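Local coordinates for cell wall surface anchor protein (Streptococcus agalactiae, PDB 4Z1P) that probably acts as a cell-wall-anchored adhesin of the antigen I/II family, helping the bacterium attach to other surfaces, at residues Lys105-Ser110 and Ala159-Gly164; Gly54-Asp59 and Met117-Asp122; Thr206-Gly211 and Gly297-Ile302; Phe223-Val228 and Ala316-Asn321. All blocks are in the same frame, centred on the assembly; numbering follows the deposited sequence.

Contact 1 of 4, residues Lys105-Ser110 and Ala159-Gly164; sequences KEAGIS and AQIDFG
Ala107 and Gly164 bring the two backbones closest, their CA atoms 5.7 Å apart, where the C-terminal end of helix 98-106 runs out over the last residues of strand 153-162. No hydrogen bond crosses this contact; it is made by carbon packing. The methyl of Ala107 does most of the work at the helix end: CB sits 3.8 Å from CG2 of Ile161 and lies 3.4 Å from the carbonyl O of Gly164. Further along, Ile109 and Ile161 run past one another head to tail, with Ile109 CG1 and Ile161 CG1 4.0 Å apart. In Ile109, CG1 stands anti to the carbonyl carbon (chi1 -58°), and its CD1 goes on to meet Ala159 CB at 4.1 Å. Ala159 and Ile161 thus receive the loop on one face of the strand, while Gln160 and Asp162 occupy the other. There, Gln160 NE2 donates to the syn lone pair of Asp162 OD1 (2.9 Å, 172° at the hydrogen), with the acceptor in the plane of the Gln160 amide. Tyr41 OH bonds to the second carboxylate oxygen. Gly108 has positive phi and a bond from its N back to Lys105 O: a Schellman motif ending the short helix in the connection between neighbouring antiparallel strands 85-90 and 115-120, which packs on the outer face of a beta-sandwich, as in the DEv-IgG fold of antigen I/II C-terminal domains.

Contact 2 of 4, residues Gly54-Asp59 and Met117-Asp122; sequences GFAFVD and MWTAKD
Trp118 CE3 comes to the edge of the Phe57 ring, near its plane, 4.1 Å from Phe57 CD2, while the phenyl ring itself sits off the indole plane. At the indole rim are the Phe57 carbonyl O and CB of Asp59, the latter 4.0 Å from Trp118 CZ3. Tyr139, from the opposing sheet, stacks on the Phe57 ring and meets Trp118 as well, which marks this as the inner face of the beta-sandwich in a DEv-IgG-like domain; strands 55-61 and 115-120 are antiparallel neighbours in its five-stranded sheet. The Phe55 ring takes Ala120 CB at its edge, and Phe163 meets it edge-to-face. With CG anti to the backbone N (chi1 -169°), the Phe57 ring leans to one side of the indole, and the two groups pass at a slant. Only CB of Asp59 touches the indole; its carboxylate turns away, and OD2 is bonded by Asn156 ND2. Ala56, Val58, Met117 and Thr119 form the other face. Met117 CG packs 3.9 Å from Val58 CG2, while Ala56 CB faces Thr119 CG2 at the same distance. Phe57 and Trp118 are a hydrogen-bonded pair, each N giving to the other's O at 2.8 Å. Where the next strand bond, Ala120 N to Phe55 O, closes the ladder, a water donates to both Phe55 O (3.1 Å) and Trp118 O (2.9 Å), giving each carbonyl a second donor.

Contact 3 of 4, residues Thr206-Gly211 and Gly297-Ile302; sequences TYKLEG and GADDFI
Lys208 lies alongside the ring of Phe301, both side chains pointing the same way, and its extended chain passes the CE1-CZ side of the ring obliquely. CB comes within 4.0 Å of Phe301 CE1. CG makes the tightest touch of the run, 3.6 Å from that same CE1, and CD keeps to it at 3.8 Å. By CE the partner has changed to Phe301 CZ and to Asp299 OD2. NZ ends 4.3 Å from Asp299 OD2, too far for a salt bridge; a water donates to that oxygen at 2.8 Å and makes only a weak, long link to the ammonium. The other carboxylate oxygen, OD1, is salt-bridged to Lys246. All this covers one face of an antiparallel pair, strands 204-210 and 298-306, in the middle of the four-stranded sheet of the second DEv-IgG-like domain. Mutual N-H to O bonds join Tyr207 with Ile302 and Leu209 with Asp300, the straightest being Leu209 N to Asp300 O (173° at the hydrogen). On the reverse face Leu209 CD1 meets Ile302 CD1 at 3.7 Å, and Asp300 OD2 is bonded to Tyr278 OH. Thr206 CG2 rests at the Phe301 edge, in the ring plane, 3.9 Å from CD1.

Contact 4 of 4, residues Phe223-Val228 and Ala316-Asn321; sequences FEYKFV and ADFFVN
Tyr225 to Val228 runs antiparallel to Ala316 to Val320, the strand axes 4.7 Å apart at closest. Lys226 with Phe319 and Val228 with Asp317 are the hydrogen-bonded pairs, each joined by both N-H groups, and Asn321 N extends the ladder to Glu224 O at 3.1 Å. On the face carrying Tyr225, Phe227 and Phe318, the rings form a cluster. Phe318 sends its edge to the face of Tyr225 in a T-shaped stack (86° between planes), CZ 3.6 Å from Tyr225 CE2. Further round the same rim, Phe318 CD1 goes to the face of Phe227, 4.0 Å from CD2, with the rings less steeply turned. Tyr225 OH is then bonded to Trp212 O. Both are inner strands of the five-stranded sheet of a DEv-IgG-like sandwich, next to the hairpin turn into strand 323-333. On the reverse face Phe319 carries Lys226 CE 3.8 Å from its CD1, while Val228 CG2 meets CE1; the ammonium is at most weakly drawn to the ring. Glu224 lies alongside, its CD 3.6 Å from Phe319 CB, with OE1 taken by Gly322 N. At the end the Asn321 amide lies flat over the Phe223 ring, planes 18° apart. Phe223 holds that ring between its backbone N and carbonyl carbon (chi1 66°), which swings it over the amide. Asn321 OD1 accepts two N-H groups from the same face of its plane, Phe223 N at 2.8 Å and Glu224 N at 3.2 Å, while ND2 bonds to Asp221 O.

Overall arrangement
The four contacts fall into two pairs, one in each of two domains set end to end. Contacts 1 and 2, with centres 10 Å apart, interleave along the chain and share the first domain's five-stranded sheet, where strand 55-61 lies between 115-120 and 153-162. Contacts 3 and 4 follow later, centres 12 Å apart and again interleaved, but on facing sheets: contact 3 on the four-stranded one, contact 4 on the five-stranded one, bridged by Tyr225 OH near Ala298 N. Between the pairs the centres are 44 to 55 Å apart. Both domains repeat the same strand order, consistent with a stalk of tandem DEv-IgG-like modules.

Contact 1 of 4, residues Lys105-Ser110 and Ala159-Gly164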
loop_
_atom_site.group_PDB
_atom_site.type_symbol
_atom_site.label_atom_id
_atom_site.label_comp_id
_atom_site.label_asym_id
_atom_site.label_seq_id
_atom_site.Cartn_x
_atom_site.Cartn_y
_atom_site.Cartn_z
ATOM N N LYS A 105 -32.262 2.491 3.515
ATOM C CA LYS A 105 -32.656 3.687 4.260
ATOM C C LYS A 105 -33.377 3.412 5.583
ATOM O O LYS A 105 -32.948 3.895 6.631
ATOM C CB LYS A 105 -33.432 4.619 3.391
ATOM C CG LYS A 105 -33.889 5.819 4.214
ATOM C CD LYS A 105 -34.596 6.821 3.357
ATOM C CE LYS A 105 -33.631 7.884 2.881
ATOM N NZ LYS A 105 -34.433 8.944 2.237
ATOM N N GLU A 106 -34.395 2.577 5.551
ATOM C CA GLU A 106 -35.098 2.146 6.757
ATOM C C GLU A 106 -34.215 1.334 7.706
ATOM O O GLU A 106 -34.516 1.287 8.871
ATOM C CB GLU A 106 -36.338 1.376 6.420
ATOM C CG GLU A 106 -37.300 2.229 5.600
ATOM C CD GLU A 106 -37.544 3.593 6.266
ATOM O OE1 GLU A 106 -38.116 3.563 7.353
ATOM O OE2 GLU A 106 -37.105 4.683 5.766
ATOM N N ALA A 107 -33.096 0.789 7.225
ATOM C CA ALA A 107 -32.144 0.115 8.099
ATOM C C ALA A 107 -31.202 1.081 8.739
ATOM O O ALA A 107 -30.382 0.696 9.551
ATOM C CB ALA A 107 -31.350 -0.976 7.361
ATOM N N GLY A 108 -31.248 2.326 8.337
ATOM C CA GLY A 108 -30.355 3.313 8.904
ATOM C C GLY A 108 -28.987 3.347 8.258
ATOM O O GLY A 108 -28.061 3.859 8.849
ATOM N N ILE A 109 -28.837 2.755 7.088
ATOM C CA ILE A 109 -27.555 2.668 6.399
ATOM C C ILE A 109 -27.543 3.670 5.223
ATOM O O ILE A 109 -28.316 3.540 4.279
ATOM C CB ILE A 109 -27.364 1.266 5.826
ATOM C CG1 ILE A 109 -27.446 0.207 6.909
ATOM C CG2 ILE A 109 -26.030 1.101 5.127
ATOM C CD1 ILE A 109 -26.531 0.503 8.088
ATOM N N SER A 110 -26.605 4.588 5.248
ATOM C CA SER A 110 -26.541 5.673 4.279
ATOM C C SER A 110 -25.107 5.852 3.785
ATOM O O SER A 110 -24.361 6.674 4.283
ATOM C CB SER A 110 -27.054 6.991 4.913
ATOM O OG SER A 110 -27.034 8.054 3.942
ATOM N N ALA A 159 -21.129 -2.846 6.491
ATOM C CA ALA A 159 -22.417 -2.805 7.181
ATOM C C ALA A 159 -23.231 -4.030 6.753
ATOM O O ALA A 159 -22.924 -4.660 5.687
ATOM C CB ALA A 159 -23.182 -1.528 6.840
ATOM N N GLN A 160 -24.178 -4.431 7.588
ATOM C CA GLN A 160 -25.041 -5.533 7.266
ATOM C C GLN A 160 -26.425 -5.189 7.569
ATOM O O GLN A 160 -26.716 -4.381 8.543
ATOM C CB GLN A 160 -24.572 -6.889 7.825
ATOM C CG GLN A 160 -24.724 -7.220 9.214
ATOM C CD GLN A 160 -24.119 -8.604 9.574
ATOM O OE1 GLN A 160 -22.935 -8.730 9.818
ATOM N NE2 GLN A 160 -24.944 -9.587 9.650
ATOM N N ILE A 161 -27.311 -5.786 6.818
ATOM C CA ILE A 161 -28.753 -5.575 7.040
ATOM C C ILE A 161 -29.389 -6.918 7.120
ATOM O O ILE A 161 -29.312 -7.714 6.130
ATOM C CB ILE A 161 -29.387 -4.731 5.955
ATOM C CG1 ILE A 161 -28.650 -3.452 5.840
ATOM C CG2 ILE A 161 -30.883 -4.533 6.235
ATOM C CD1 ILE A 161 -29.092 -2.664 4.620
ATOM N N ASP A 162 -29.885 -7.237 8.308
ATOM C CA ASP A 162 -30.456 -8.535 8.607
ATOM C C ASP A 162 -31.933 -8.310 8.852
ATOM O O ASP A 162 -32.306 -7.587 9.793
ATOM C CB ASP A 162 -29.863 -9.116 9.890
ATOM C CG ASP A 162 -28.372 -9.142 9.913
ATOM O OD1 ASP A 162 -27.736 -9.333 8.812
ATOM O OD2 ASP A 162 -27.813 -8.935 11.014
ATOM N N PHE A 163 -32.784 -8.962 8.092
ATOM C CA PHE A 163 -34.252 -8.832 8.247
ATOM C C PHE A 163 -34.702 -7.355 8.273
ATOM O O PHE A 163 -35.624 -6.961 9.058
ATOM C CB PHE A 163 -34.745 -9.529 9.569
ATOM C CG PHE A 163 -34.143 -10.869 9.910
ATOM C CD1 PHE A 163 -34.671 -12.045 9.374
ATOM C CD2 PHE A 163 -33.087 -10.982 10.780
ATOM C CE1 PHE A 163 -34.181 -13.276 9.704
ATOM C CE2 PHE A 163 -32.587 -12.208 11.136
ATOM C CZ PHE A 163 -33.146 -13.366 10.599
ATOM N N GLY A 164 -33.989 -6.499 7.535
ATOM C CA GLY A 164 -34.311 -5.069 7.495
ATOM C C GLY A 164 -33.693 -4.202 8.613
ATOM O O GLY A 164 -33.845 -2.986 8.611
#

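Contact 2 of 4, residues Gly54-Asp59 and Met117-Asp122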
loop_
_atom_site.group_PDB
_atom_site.type_symbol
_atom_site.label_atom_id
_atom_site.label_comp_id
_atom_site.label_asym_id
_atom_site.label_seq_id
_atom_site.Cartn_x
_atom_site.Cartn_y
_atom_site.Cartn_z
ATOM N N GLY A 54 -34.800 -10.113 3.778
ATOM C CA GLY A 54 -33.503 -10.614 3.318
ATOM C C GLY A 54 -32.278 -10.247 4.100
ATOM O O GLY A 54 -32.357 -9.902 5.279
ATOM N N PHE A 55 -31.131 -10.349 3.421
ATOM C CA PHE A 55 -29.843 -10.265 4.077
ATOM C C PHE A 55 -28.956 -9.586 3.076
ATOM O O PHE A 55 -28.737 -10.129 1.946
ATOM C CB PHE A 55 -29.301 -11.658 4.466
ATOM C CG PHE A 55 -30.287 -12.430 5.273
ATOM C CD1 PHE A 55 -30.497 -12.121 6.610
ATOM C CD2 PHE A 55 -31.136 -13.286 4.658
ATOM C CE1 PHE A 55 -31.524 -12.757 7.319
ATOM C CE2 PHE A 55 -32.148 -13.970 5.344
ATOM C CZ PHE A 55 -32.380 -13.682 6.696
ATOM N N ALA A 56 -28.462 -8.413 3.485
ATOM C CA ALA A 56 -27.561 -7.637 2.635
ATOM C C ALA A 56 -26.287 -7.352 3.337
ATOM O O ALA A 56 -26.299 -7.193 4.564
ATOM C CB ALA A 56 -28.182 -6.327 2.276
ATOM N N PHE A 57 -25.172 -7.372 2.590
ATOM C CA PHE A 57 -23.866 -7.017 3.102
ATOM C C PHE A 57 -23.304 -5.908 2.234
ATOM O O PHE A 57 -23.306 -6.019 0.987
ATOM C CB PHE A 57 -22.909 -8.224 2.987
ATOM C CG PHE A 57 -21.622 -8.034 3.736
ATOM C CD1 PHE A 57 -21.657 -7.966 5.128
ATOM C CD2 PHE A 57 -20.398 -7.850 3.075
ATOM C CE1 PHE A 57 -20.530 -7.772 5.857
ATOM C CE2 PHE A 57 -19.246 -7.599 3.811
ATOM C CZ PHE A 57 -19.325 -7.581 5.199
ATOM N N VAL A 58 -22.802 -4.851 2.873
ATOM C CA VAL A 58 -22.298 -3.712 2.187
ATOM C C VAL A 58 -20.873 -3.507 2.470
ATOM O O VAL A 58 -20.507 -3.404 3.643
ATOM C CB VAL A 58 -23.076 -2.376 2.587
ATOM C CG1 VAL A 58 -22.411 -1.146 1.953
ATOM C CG2 VAL A 58 -24.536 -2.510 2.169
ATOM N N ASP A 59 -20.049 -3.345 1.429
ATOM C CA ASP A 59 -18.674 -2.855 1.617
ATOM C C ASP A 59 -18.497 -1.451 0.987
ATOM O O ASP A 59 -18.817 -1.249 -0.202
ATOM C CB ASP A 59 -17.659 -3.793 1.008
ATOM C CG ASP A 59 -16.227 -3.365 1.311
ATOM O OD1 ASP A 59 -15.745 -2.265 0.856
ATOM O OD2 ASP A 59 -15.566 -4.106 2.025
ATOM N N MET A 117 -22.493 -4.222 -2.745
ATOM C CA MET A 117 -23.429 -4.850 -1.906
ATOM C C MET A 117 -23.782 -6.240 -2.378
ATOM O O MET A 117 -23.882 -6.467 -3.600
ATOM C CB MET A 117 -24.702 -3.990 -1.784
ATOM C CG MET A 117 -25.763 -4.541 -0.877
ATOM S SD MET A 117 -27.165 -3.406 -0.705
ATOM C CE MET A 117 -27.829 -3.395 -2.299
ATOM N N TRP A 118 -23.887 -7.164 -1.451
ATOM C CA TRP A 118 -24.222 -8.568 -1.778
ATOM C C TRP A 118 -25.493 -8.866 -1.057
ATOM O O TRP A 118 -25.576 -8.636 0.159
ATOM C CB TRP A 118 -23.108 -9.520 -1.285
ATOM C CG TRP A 118 -21.844 -9.449 -2.035
ATOM C CD1 TRP A 118 -21.478 -10.242 -3.121
ATOM C CD2 TRP A 118 -20.787 -8.531 -1.855
ATOM N NE1 TRP A 118 -20.258 -9.882 -3.566
ATOM C CE2 TRP A 118 -19.812 -8.813 -2.837
ATOM C CE3 TRP A 118 -20.575 -7.484 -0.978
ATOM C CZ2 TRP A 118 -18.624 -8.123 -2.922
ATOM C CZ3 TRP A 118 -19.383 -6.826 -1.019
ATOM C CH2 TRP A 118 -18.436 -7.111 -2.025
ATOM N N THR A 119 -26.503 -9.303 -1.761
ATOM C CA THR A 119 -27.792 -9.665 -1.233
ATOM C C THR A 119 -28.158 -11.109 -1.493
ATOM O O THR A 119 -27.801 -11.718 -2.601
ATOM C CB THR A 119 -28.887 -8.787 -1.909
ATOM O OG1 THR A 119 -28.721 -8.832 -3.292
ATOM C CG2 THR A 119 -28.788 -7.360 -1.453
ATOM N N ALA A 120 -28.826 -11.737 -0.534
ATOM C CA ALA A 120 -29.273 -13.061 -0.714
ATOM C C ALA A 120 -30.302 -13.176 -1.815
ATOM O O ALA A 120 -31.325 -12.530 -1.785
ATOM C CB ALA A 120 -29.771 -13.693 0.577
ATOM N N LYS A 121 -30.048 -14.040 -2.789
ATOM C CA LYS A 121 -30.938 -14.149 -3.971
ATOM C C LYS A 121 -32.227 -14.823 -3.546
ATOM O O LYS A 121 -33.307 -14.470 -4.021
ATOM C CB LYS A 121 -30.254 -14.986 -5.101
ATOM C CG LYS A 121 -29.032 -14.380 -5.727
ATOM C CD LYS A 121 -28.457 -15.317 -6.857
ATOM C CE LYS A 121 -27.270 -14.682 -7.510
ATOM N NZ LYS A 121 -26.461 -15.616 -8.376
ATOM N N ASP A 122 -32.140 -15.766 -2.634
ATOM C CA ASP A 122 -33.330 -16.468 -2.171
ATOM C C ASP A 122 -33.335 -16.374 -0.645
ATOM O O ASP A 122 -32.703 -17.186 0.014
ATOM C CB ASP A 122 -33.284 -17.926 -2.575
ATOM C CG ASP A 122 -34.543 -18.689 -2.160
ATOM O OD1 ASP A 122 -35.218 -18.305 -1.182
ATOM O OD2 ASP A 122 -34.760 -19.723 -2.790
HETATM O O HOH W 1 -25.697 -10.917 1.961
#

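Contact 3 of 4, residues Thr206-Gly211 and Gly297-Ile302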
loop_
_atom_site.group_PDB
_atom_site.type_symbol
_atom_site.label_atom_id
_atom_site.label_comp_id
_atom_site.label_asym_id
_atom_site.label_seq_id
_atom_site.Cartn_x
_atom_site.Cartn_y
_atom_site.Cartn_z
ATOM N N THR A 206 30.626 15.393 -6.913
ATOM C CA THR A 206 29.894 14.308 -6.262
ATOM C C THR A 206 28.390 14.455 -6.500
ATOM O O THR A 206 27.819 15.462 -6.135
ATOM C CB THR A 206 30.158 14.373 -4.769
ATOM O OG1 THR A 206 31.553 14.117 -4.549
ATOM C CG2 THR A 206 29.350 13.287 -3.957
ATOM N N TYR A 207 27.762 13.435 -7.072
ATOM C CA TYR A 207 26.304 13.369 -7.070
ATOM C C TYR A 207 25.780 12.802 -5.764
ATOM O O TYR A 207 26.222 11.750 -5.284
ATOM C CB TYR A 207 25.834 12.553 -8.261
ATOM C CG TYR A 207 26.267 13.205 -9.564
ATOM C CD1 TYR A 207 25.852 14.479 -9.885
ATOM C CD2 TYR A 207 27.081 12.516 -10.466
ATOM C CE1 TYR A 207 26.230 15.092 -11.070
ATOM C CE2 TYR A 207 27.504 13.106 -11.660
ATOM C CZ TYR A 207 27.109 14.400 -11.941
ATOM O OH TYR A 207 27.522 14.927 -13.075
ATOM N N LYS A 208 24.826 13.516 -5.171
ATOM C CA LYS A 208 24.154 13.041 -3.989
ATOM C C LYS A 208 22.720 12.563 -4.369
ATOM O O LYS A 208 21.926 13.353 -4.874
ATOM C CB LYS A 208 24.066 14.148 -2.955
ATOM C CG LYS A 208 23.340 13.693 -1.694
ATOM C CD LYS A 208 23.207 14.823 -0.702
ATOM C CE LYS A 208 22.582 14.302 0.581
ATOM N NZ LYS A 208 22.061 15.430 1.399
ATOM N N LEU A 209 22.454 11.276 -4.155
ATOM C CA LEU A 209 21.133 10.695 -4.328
ATOM C C LEU A 209 20.518 10.517 -2.966
ATOM O O LEU A 209 21.004 9.732 -2.173
ATOM C CB LEU A 209 21.245 9.405 -5.049
ATOM C CG LEU A 209 21.984 9.537 -6.390
ATOM C CD1 LEU A 209 22.012 8.204 -7.071
ATOM C CD2 LEU A 209 21.432 10.615 -7.369
ATOM N N GLU A 210 19.494 11.319 -2.663
ATOM C CA GLU A 210 18.831 11.293 -1.358
ATOM C C GLU A 210 17.728 10.257 -1.463
ATOM O O GLU A 210 16.671 10.488 -2.080
ATOM C CB GLU A 210 18.232 12.658 -0.979
ATOM C CG GLU A 210 19.248 13.763 -0.815
ATOM C CD GLU A 210 18.598 15.158 -0.645
ATOM O OE1 GLU A 210 19.146 16.102 -1.266
ATOM O OE2 GLU A 210 17.555 15.270 0.076
ATOM N N GLY A 211 17.969 9.095 -0.885
ATOM C CA GLY A 211 16.923 8.058 -0.841
ATOM C C GLY A 211 15.700 8.407 -0.037
ATOM O O GLY A 211 15.707 9.281 0.842
ATOM N N GLY A 297 16.465 4.415 5.651
ATOM C CA GLY A 297 16.802 5.012 4.420
ATOM C C GLY A 297 18.316 5.220 4.302
ATOM O O GLY A 297 19.056 5.152 5.279
ATOM N N ALA A 298 18.737 5.528 3.080
ATOM C CA ALA A 298 20.130 5.849 2.824
ATOM C C ALA A 298 20.297 6.927 1.784
ATOM O O ALA A 298 19.432 7.122 0.880
ATOM C CB ALA A 298 20.861 4.603 2.392
ATOM N N ASP A 299 21.442 7.628 1.902
ATOM C CA ASP A 299 21.913 8.499 0.852
ATOM C C ASP A 299 23.129 7.836 0.168
ATOM O O ASP A 299 23.886 7.084 0.825
ATOM C CB ASP A 299 22.314 9.845 1.437
ATOM C CG ASP A 299 21.146 10.664 1.948
ATOM O OD1 ASP A 299 20.005 10.505 1.461
ATOM O OD2 ASP A 299 21.360 11.482 2.852
ATOM N N ASP A 300 23.257 8.053 -1.139
ATOM C CA ASP A 300 24.329 7.493 -1.942
ATOM C C ASP A 300 25.059 8.670 -2.606
ATOM O O ASP A 300 24.419 9.595 -3.160
ATOM C CB ASP A 300 23.760 6.574 -3.015
ATOM C CG ASP A 300 24.829 5.831 -3.800
ATOM O OD1 ASP A 300 25.993 5.775 -3.351
ATOM O OD2 ASP A 300 24.483 5.294 -4.884
ATOM N N PHE A 301 26.382 8.643 -2.534
ATOM C CA PHE A 301 27.224 9.716 -3.016
ATOM C C PHE A 301 28.082 9.073 -4.104
ATOM O O PHE A 301 28.798 8.130 -3.811
ATOM C CB PHE A 301 28.096 10.191 -1.901
ATOM C CG PHE A 301 27.363 10.912 -0.827
ATOM C CD1 PHE A 301 27.111 12.263 -0.944
ATOM C CD2 PHE A 301 26.823 10.217 0.258
ATOM C CE1 PHE A 301 26.398 12.963 0.064
ATOM C CE2 PHE A 301 26.157 10.903 1.275
ATOM C CZ PHE A 301 25.923 12.278 1.174
ATOM N N ILE A 302 27.932 9.545 -5.334
ATOM C CA ILE A 302 28.660 9.051 -6.485
ATOM C C ILE A 302 29.723 10.061 -6.920
ATOM O O ILE A 302 29.414 11.167 -7.303
ATOM C CB ILE A 302 27.720 8.789 -7.651
ATOM C CG1 ILE A 302 26.711 7.757 -7.297
ATOM C CG2 ILE A 302 28.482 8.302 -8.856
ATOM C CD1 ILE A 302 25.493 7.822 -8.206
HETATM O O HOH W 2 19.714 13.719 3.079
#

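Contact 4 of 4, residues Phe223-Val228 and Ala316-Asn321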
loop_
_atom_site.group_PDB
_atom_site.type_symbol
_atom_site.label_atom_id
_atom_site.label_comp_id
_atom_site.label_asym_id
_atom_site.label_seq_id
_atom_site.Cartn_x
_atom_site.Cartn_y
_atom_site.Cartn_z
ATOM N N PHE A 223 11.849 -5.415 0.478
ATOM C CA PHE A 223 12.655 -6.318 -0.330
ATOM C C PHE A 223 13.484 -5.690 -1.461
ATOM O O PHE A 223 14.355 -6.351 -1.990
ATOM C CB PHE A 223 11.783 -7.421 -0.860
ATOM C CG PHE A 223 10.744 -6.967 -1.825
ATOM C CD1 PHE A 223 11.042 -6.878 -3.178
ATOM C CD2 PHE A 223 9.465 -6.694 -1.388
ATOM C CE1 PHE A 223 10.087 -6.460 -4.088
ATOM C CE2 PHE A 223 8.484 -6.261 -2.293
ATOM C CZ PHE A 223 8.800 -6.151 -3.644
ATOM N N GLU A 224 13.207 -4.436 -1.839
ATOM C CA GLU A 224 13.967 -3.745 -2.845
ATOM C C GLU A 224 14.145 -2.319 -2.398
ATOM O O GLU A 224 13.185 -1.683 -2.020
ATOM C CB GLU A 224 13.259 -3.759 -4.186
ATOM C CG GLU A 224 13.871 -2.863 -5.243
ATOM C CD GLU A 224 13.205 -2.983 -6.592
ATOM O OE1 GLU A 224 11.971 -2.961 -6.630
ATOM O OE2 GLU A 224 13.908 -3.087 -7.629
ATOM N N TYR A 225 15.393 -1.836 -2.415
ATOM C CA TYR A 225 15.677 -0.435 -2.162
ATOM C C TYR A 225 16.904 -0.134 -3.005
ATOM O O TYR A 225 18.001 -0.568 -2.688
ATOM C CB TYR A 225 15.851 -0.193 -0.657
ATOM C CG TYR A 225 16.019 1.255 -0.216
ATOM C CD1 TYR A 225 17.201 1.989 -0.489
ATOM C CD2 TYR A 225 15.010 1.906 0.472
ATOM C CE1 TYR A 225 17.312 3.306 -0.079
ATOM C CE2 TYR A 225 15.119 3.203 0.902
ATOM C CZ TYR A 225 16.304 3.902 0.625
ATOM O OH TYR A 225 16.398 5.231 1.038
ATOM N N LYS A 226 16.738 0.547 -4.134
ATOM C CA LYS A 226 17.881 0.692 -4.997
ATOM C C LYS A 226 17.852 1.928 -5.812
ATOM O O LYS A 226 16.794 2.498 -6.036
ATOM C CB LYS A 226 18.001 -0.530 -5.876
ATOM C CG LYS A 226 17.239 -0.494 -7.136
ATOM C CD LYS A 226 17.598 -1.706 -8.000
ATOM C CE LYS A 226 16.615 -1.748 -9.135
ATOM N NZ LYS A 226 16.764 -2.914 -10.032
ATOM N N PHE A 227 19.042 2.394 -6.196
ATOM C CA PHE A 227 19.194 3.542 -7.073
ATOM C C PHE A 227 19.768 3.082 -8.394
ATOM O O PHE A 227 20.673 2.281 -8.406
ATOM C CB PHE A 227 20.204 4.540 -6.491
ATOM C CG PHE A 227 19.955 4.939 -5.061
ATOM C CD1 PHE A 227 20.394 4.155 -4.001
ATOM C CD2 PHE A 227 19.390 6.144 -4.773
ATOM C CE1 PHE A 227 20.227 4.567 -2.668
ATOM C CE2 PHE A 227 19.234 6.568 -3.452
ATOM C CZ PHE A 227 19.641 5.773 -2.404
ATOM N N VAL A 228 19.229 3.588 -9.502
ATOM C CA VAL A 228 19.810 3.425 -10.829
ATOM C C VAL A 228 20.123 4.836 -11.401
ATOM O O VAL A 228 19.258 5.670 -11.535
ATOM C CB VAL A 228 18.899 2.620 -11.781
ATOM C CG1 VAL A 228 19.583 2.417 -13.119
ATOM C CG2 VAL A 228 18.525 1.261 -11.173
ATOM N N ALA A 316 18.510 10.289 -11.658
ATOM C CA ALA A 316 18.493 8.922 -11.124
ATOM C C ALA A 316 17.057 8.426 -10.988
ATOM O O ALA A 316 16.135 9.239 -10.856
ATOM C CB ALA A 316 19.217 8.874 -9.791
ATOM N N ASP A 317 16.891 7.126 -11.078
ATOM C CA ASP A 317 15.656 6.424 -10.721
ATOM C C ASP A 317 15.879 5.760 -9.362
ATOM O O ASP A 317 17.017 5.377 -9.020
ATOM C CB ASP A 317 15.390 5.309 -11.714
ATOM C CG ASP A 317 15.226 5.796 -13.165
ATOM O OD1 ASP A 317 14.750 6.900 -13.409
ATOM O OD2 ASP A 317 15.589 5.017 -14.050
ATOM N N PHE A 318 14.789 5.552 -8.625
ATOM C CA PHE A 318 14.821 4.932 -7.318
ATOM C C PHE A 318 13.708 3.917 -7.285
ATOM O O PHE A 318 12.592 4.240 -7.729
ATOM C CB PHE A 318 14.550 6.003 -6.263
ATOM C CG PHE A 318 14.436 5.468 -4.876
ATOM C CD1 PHE A 318 15.563 5.060 -4.167
ATOM C CD2 PHE A 318 13.201 5.284 -4.316
ATOM C CE1 PHE A 318 15.437 4.550 -2.889
ATOM C CE2 PHE A 318 13.066 4.796 -3.026
ATOM C CZ PHE A 318 14.182 4.418 -2.316
ATOM N N PHE A 319 13.987 2.724 -6.772
ATOM C CA PHE A 319 12.985 1.662 -6.668
ATOM C C PHE A 319 12.870 1.225 -5.221
ATOM O O PHE A 319 13.883 0.896 -4.583
ATOM C CB PHE A 319 13.375 0.445 -7.504
ATOM C CG PHE A 319 13.470 0.720 -8.970
ATOM C CD1 PHE A 319 14.560 1.413 -9.487
ATOM C CD2 PHE A 319 12.485 0.266 -9.834
ATOM C CE1 PHE A 319 14.661 1.662 -10.843
ATOM C CE2 PHE A 319 12.551 0.536 -11.187
ATOM C CZ PHE A 319 13.665 1.220 -11.699
ATOM N N VAL A 320 11.648 1.184 -4.699
ATOM C CA VAL A 320 11.393 0.585 -3.403
ATOM C C VAL A 320 10.164 -0.343 -3.565
ATOM O O VAL A 320 9.120 0.102 -4.020
ATOM C CB VAL A 320 11.211 1.626 -2.292
ATOM C CG1 VAL A 320 10.135 2.656 -2.619
ATOM C CG2 VAL A 320 10.883 0.962 -0.960
ATOM N N ASN A 321 10.378 -1.634 -3.285
ATOM C CA ASN A 321 9.379 -2.692 -3.424
ATOM C C ASN A 321 8.605 -2.534 -4.700
ATOM O O ASN A 321 7.392 -2.626 -4.713
ATOM C CB ASN A 321 8.451 -2.686 -2.206
ATOM C CG ASN A 321 9.082 -3.297 -0.987
ATOM O OD1 ASN A 321 10.347 -3.454 -0.866
ATOM N ND2 ASN A 321 8.226 -3.615 -0.030
#